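Local coordinates for neurotoxin (Clostridium botulinum, PDB 2QN0), which is the zinc-dependent protease light chain of botulinum neurotoxin type C1 and probably cleaves two SNARE proteins of nerve terminals, at residues Asp132-Asp137 and Phe186-Ile191; Asn98-Gly103 and Lys365-Gln370. One frame throughout, in Å; residues are numbered along the deposited sequence.

Contact 1. Residues Asp132-Asp137 and Phe186-Ile191; sequences DFNSVD and FGALSI
The flat carboxamide of Asn134 meets the backbone of Ala188 and Leu189 through its oxygen, while its nitrogen turns to a water. Leu189 N comes in over the amide of Asn134, 40° off its plane, and so misses the lone-pair directions of OD1, yet its N-H points almost straight at the oxygen: N to OD1 is 3.1 Å and the angle at the hydrogen 165°. Ala188 fits in beside the same oxygen, its CA 3.7 Å from OD1 of Asn134. On the amide nitrogen's side, ND2 of Asn134 donates to a water 2.9 Å away, and that water passes a hydrogen to Gly187 O at 2.8 Å. One side chain thus holds Leu189 directly and Gly187 through the water, with Ala188 packed between them.

Next to the bond, the side chain of Leu189 packs on the backbone of Phe133 and on Val136. With CG of Leu189 set opposite its backbone N (chi1 175°), the isobutyl group reaches toward residues 133-136, and CD1 of Leu189 lies 3.5 Å from the carbonyl oxygen Phe133 O. The same methyl meets CG1 of Val136 at 4.3 Å, a looser touch.

Both segments run into strands of one mixed sheet, 136-141 and 190-193, but four other strands stand between these two, so the lead-in loops make the bridge here. Around it, Asn237, in the helix that also carries the zinc ligands His229 and His233, bonds to the backbone of Ala188 and to the side chain of Ser190. Asp132 is held by Asn119, Leu175 and Asn178.

With OD1 accepting from a backbone N-H and ND2 feeding the water, the two ends of this buried amide are told apart, and its flip is fixed by its partners.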
# COMPACT_ATOMS: atom_id res chain seq x y z
N ASP A 132 -17.31 -7.06 -7.05
CA ASP A 132 -16.29 -7.81 -6.33
C ASP A 132 -16.24 -7.47 -4.84
O ASP A 132 -17.17 -7.78 -4.11
CB ASP A 132 -14.92 -7.59 -6.98
CG ASP A 132 -14.81 -8.25 -8.34
OD1 ASP A 132 -15.12 -9.46 -8.43
OD2 ASP A 132 -14.43 -7.57 -9.31
N PHE A 133 -15.16 -6.83 -4.41
CA PHE A 133 -15.01 -6.45 -3.01
C PHE A 133 -14.79 -4.95 -2.82
O PHE A 133 -14.16 -4.52 -1.85
CB PHE A 133 -13.84 -7.22 -2.39
CG PHE A 133 -14.11 -8.69 -2.23
CD1 PHE A 133 -14.80 -9.17 -1.12
CD2 PHE A 133 -13.73 -9.59 -3.22
CE1 PHE A 133 -15.10 -10.52 -1.00
CE2 PHE A 133 -14.03 -10.94 -3.11
CZ PHE A 133 -14.72 -11.41 -2.00
N ASN A 134 -15.31 -4.15 -3.74
CA ASN A 134 -15.15 -2.70 -3.67
C ASN A 134 -15.98 -2.04 -2.57
O ASN A 134 -15.66 -0.93 -2.13
CB ASN A 134 -15.48 -2.05 -5.02
CG ASN A 134 -14.36 -2.22 -6.04
OD1 ASN A 134 -13.30 -2.77 -5.73
ND2 ASN A 134 -14.60 -1.75 -7.26
N SER A 135 -17.06 -2.70 -2.15
CA SER A 135 -17.88 -2.13 -1.08
C SER A 135 -17.79 -3.04 0.14
O SER A 135 -17.73 -4.26 0.01
CB SER A 135 -19.34 -1.99 -1.55
OG SER A 135 -19.95 -3.24 -1.79
N VAL A 136 -17.76 -2.43 1.33
CA VAL A 136 -17.67 -3.21 2.56
C VAL A 136 -18.85 -2.88 3.47
O VAL A 136 -19.29 -1.73 3.53
CB VAL A 136 -16.34 -2.93 3.30
CG1 VAL A 136 -15.16 -3.27 2.40
CG2 VAL A 136 -16.27 -1.48 3.74
N ASP A 137 -19.35 -3.89 4.17
CA ASP A 137 -20.49 -3.69 5.06
C ASP A 137 -20.17 -2.92 6.33
O ASP A 137 -19.13 -3.12 6.95
CB ASP A 137 -21.11 -5.03 5.48
CG ASP A 137 -21.65 -5.83 4.32
OD1 ASP A 137 -21.98 -5.23 3.27
OD2 ASP A 137 -21.77 -7.06 4.47
N PHE A 186 -9.84 -0.61 -14.75
CA PHE A 186 -10.87 -0.27 -13.76
C PHE A 186 -10.26 0.13 -12.43
O PHE A 186 -10.60 1.16 -11.85
CB PHE A 186 -11.77 -1.48 -13.49
CG PHE A 186 -12.43 -2.04 -14.71
CD1 PHE A 186 -13.49 -1.38 -15.32
CD2 PHE A 186 -12.00 -3.26 -15.24
CE1 PHE A 186 -14.11 -1.91 -16.45
CE2 PHE A 186 -12.62 -3.80 -16.36
CZ PHE A 186 -13.68 -3.13 -16.97
N GLY A 187 -9.36 -0.72 -11.94
CA GLY A 187 -8.77 -0.49 -10.64
C GLY A 187 -9.69 -1.22 -9.67
O GLY A 187 -10.76 -1.69 -10.08
N ALA A 188 -9.29 -1.32 -8.41
CA ALA A 188 -10.11 -2.01 -7.41
C ALA A 188 -9.61 -1.66 -6.02
O ALA A 188 -8.51 -1.13 -5.87
CB ALA A 188 -10.03 -3.52 -7.62
N LEU A 189 -10.41 -1.97 -5.01
CA LEU A 189 -10.04 -1.70 -3.63
C LEU A 189 -8.78 -2.50 -3.29
O LEU A 189 -8.65 -3.66 -3.66
CB LEU A 189 -11.19 -2.11 -2.70
CG LEU A 189 -10.96 -2.03 -1.18
CD1 LEU A 189 -12.31 -1.87 -0.49
CD2 LEU A 189 -10.23 -3.28 -0.69
N SER A 190 -7.85 -1.86 -2.57
CA SER A 190 -6.62 -2.51 -2.16
C SER A 190 -6.57 -2.65 -0.64
O SER A 190 -7.04 -1.78 0.08
CB SER A 190 -5.38 -1.70 -2.57
OG SER A 190 -5.17 -1.68 -3.97
N ILE A 191 -6.02 -3.76 -0.17
CA ILE A 191 -5.83 -3.95 1.26
C ILE A 191 -4.32 -4.09 1.44
O ILE A 191 -3.68 -4.92 0.79
CB ILE A 191 -6.52 -5.23 1.80
CG1 ILE A 191 -8.04 -5.02 1.81
CG2 ILE A 191 -6.01 -5.55 3.21
CD1 ILE A 191 -8.83 -6.19 2.38
O HOH W 1 -13.29 -2.76 -9.67

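Contact 2. Residues Asn98-Gly103 and Lys365-Gln370; sequences NSREIG and KIYNVQ
The start of helix 101-112 butts against the end of helix 360-366, with Arg100, the N-cap residue of the first, laid over the ring of Tyr367, the residue right after Ile366 at the end of the second. CG of Arg100 stands over one face of the ring in a CH-pi contact, offset toward the rim; it is modelled too close to one ring carbon, CE1, so that spacing is doubtful. A bend in the arginine chain (chi2 -50°) then sends the guanidinium back along the tyrosine, its plane only 17° from that of the ring. Arg100 NH1 ends 3.0 Å from Ile366 O, which lies at the guanidinium's edge, while NH2 bonds to Gln396 O.

The helix that supplies Ile366 closes in a Schellman motif: Asn368 takes positive phi, and Asn368 N bonds back to Lys365 O at 3.2 Å. CD1 of Ile366 meets CD1 of Ile102 at 3.6 Å, the two side chains crossing at about a right angle, and CG2 of Ile102 lies 3.8 Å from CE2 of Tyr367.

At the ring's edge Gly103, with no side chain in the way, brings its CA to 3.1 Å from Tyr367 OH. That buried hydroxyl is hydrogen-bonded to Ile97 O, and the ring also rests on Ile224 and Met228 of helix 223-238.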
# COMPACT_ATOMS: atom_id res chain seq x y z
N ASN A 98 2.92 13.11 4.43
CA ASN A 98 2.23 14.33 4.03
C ASN A 98 3.06 15.60 4.18
O ASN A 98 2.65 16.67 3.74
CB ASN A 98 0.94 14.46 4.86
CG ASN A 98 -0.06 15.42 4.25
OD1 ASN A 98 -0.24 15.45 3.03
ND2 ASN A 98 -0.75 16.18 5.10
N SER A 99 4.24 15.48 4.79
CA SER A 99 5.10 16.65 4.99
C SER A 99 5.86 17.10 3.74
O SER A 99 6.42 18.20 3.72
CB SER A 99 6.10 16.39 6.13
OG SER A 99 7.12 15.47 5.75
N ARG A 100 5.89 16.26 2.70
CA ARG A 100 6.55 16.62 1.44
C ARG A 100 5.49 16.63 0.35
O ARG A 100 4.53 15.87 0.40
CB ARG A 100 7.65 15.62 1.06
CG ARG A 100 8.70 15.38 2.14
CD ARG A 100 9.27 16.66 2.68
NE ARG A 100 10.06 16.43 3.88
CZ ARG A 100 11.32 16.03 3.90
NH1 ARG A 100 11.97 15.82 2.76
NH2 ARG A 100 11.95 15.85 5.06
N GLU A 101 5.67 17.50 -0.65
CA GLU A 101 4.69 17.61 -1.72
C GLU A 101 4.34 16.31 -2.44
O GLU A 101 3.17 16.07 -2.73
CB GLU A 101 5.15 18.65 -2.75
CG GLU A 101 5.37 20.03 -2.16
CD GLU A 101 5.51 21.10 -3.23
OE1 GLU A 101 6.34 20.92 -4.15
OE2 GLU A 101 4.80 22.12 -3.15
N ILE A 102 5.33 15.48 -2.73
CA ILE A 102 5.04 14.25 -3.44
C ILE A 102 4.18 13.32 -2.59
O ILE A 102 3.30 12.63 -3.10
CB ILE A 102 6.33 13.53 -3.90
CG1 ILE A 102 5.98 12.44 -4.92
CG2 ILE A 102 7.07 12.93 -2.70
CD1 ILE A 102 7.18 11.89 -5.67
N GLY A 103 4.43 13.32 -1.28
CA GLY A 103 3.65 12.48 -0.38
C GLY A 103 2.23 13.01 -0.25
O GLY A 103 1.28 12.24 -0.14
N LYS A 365 15.19 9.88 -2.13
CA LYS A 365 15.90 11.10 -2.47
C LYS A 365 15.14 12.33 -1.99
O LYS A 365 15.71 13.23 -1.38
CB LYS A 365 16.10 11.20 -3.99
CG LYS A 365 17.02 10.13 -4.56
CD LYS A 365 17.21 10.31 -6.07
CE LYS A 365 15.90 10.11 -6.83
NZ LYS A 365 16.09 10.25 -8.30
N ILE A 366 13.84 12.36 -2.25
CA ILE A 366 13.01 13.50 -1.86
C ILE A 366 12.91 13.72 -0.36
O ILE A 366 12.97 14.86 0.11
CB ILE A 366 11.60 13.37 -2.48
CG1 ILE A 366 11.71 13.44 -4.00
CG2 ILE A 366 10.68 14.48 -1.95
CD1 ILE A 366 10.42 13.16 -4.73
N TYR A 367 12.76 12.65 0.41
CA TYR A 367 12.66 12.77 1.87
C TYR A 367 14.04 12.80 2.53
O TYR A 367 14.15 12.88 3.75
CB TYR A 367 11.83 11.62 2.44
CG TYR A 367 10.35 11.75 2.13
CD1 TYR A 367 9.46 12.20 3.10
CD2 TYR A 367 9.86 11.46 0.86
CE1 TYR A 367 8.10 12.37 2.81
CE2 TYR A 367 8.51 11.62 0.56
CZ TYR A 367 7.64 12.08 1.53
OH TYR A 367 6.31 12.26 1.22
N ASN A 368 15.08 12.73 1.71
CA ASN A 368 16.46 12.76 2.19
C ASN A 368 16.76 11.75 3.29
O ASN A 368 17.22 12.11 4.37
CB ASN A 368 16.80 14.17 2.68
CG ASN A 368 18.28 14.36 2.93
OD1 ASN A 368 19.11 14.07 2.07
ND2 ASN A 368 18.62 14.84 4.13
N VAL A 369 16.49 10.47 3.01
CA VAL A 369 16.77 9.42 3.97
C VAL A 369 17.62 8.35 3.31
O VAL A 369 17.63 8.21 2.08
CB VAL A 369 15.47 8.74 4.48
CG1 VAL A 369 14.61 9.75 5.23
CG2 VAL A 369 14.69 8.12 3.32
N GLN A 370 18.36 7.60 4.13
CA GLN A 370 19.19 6.52 3.62
C GLN A 370 18.21 5.42 3.25
O GLN A 370 17.16 5.29 3.87
CB GLN A 370 20.14 6.03 4.72
CG GLN A 370 21.08 4.90 4.30
CD GLN A 370 22.03 5.33 3.19
OE1 GLN A 370 21.60 5.60 2.06
NE2 GLN A 370 23.32 5.39 3.49

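Going from the N terminus, the chain passes 98-103 first, then 132-137 and 186-191, and comes to 365-370 last. Contact 1 closes a loop of 48 residues that contains strands but no helix; it is nested inside the 261-residue loop closed by contact 2, which also takes in the zinc ligands His229, His233 and Glu269. The two do not touch: their centres are 29 Å apart, their nearest atoms about 16 Å, and they lie on opposite sides of the chain's centre. Contact 1 joins the approaches to two strands of the mixed sheet, contact 2 joins two helix ends, and each also borders helix 223-238.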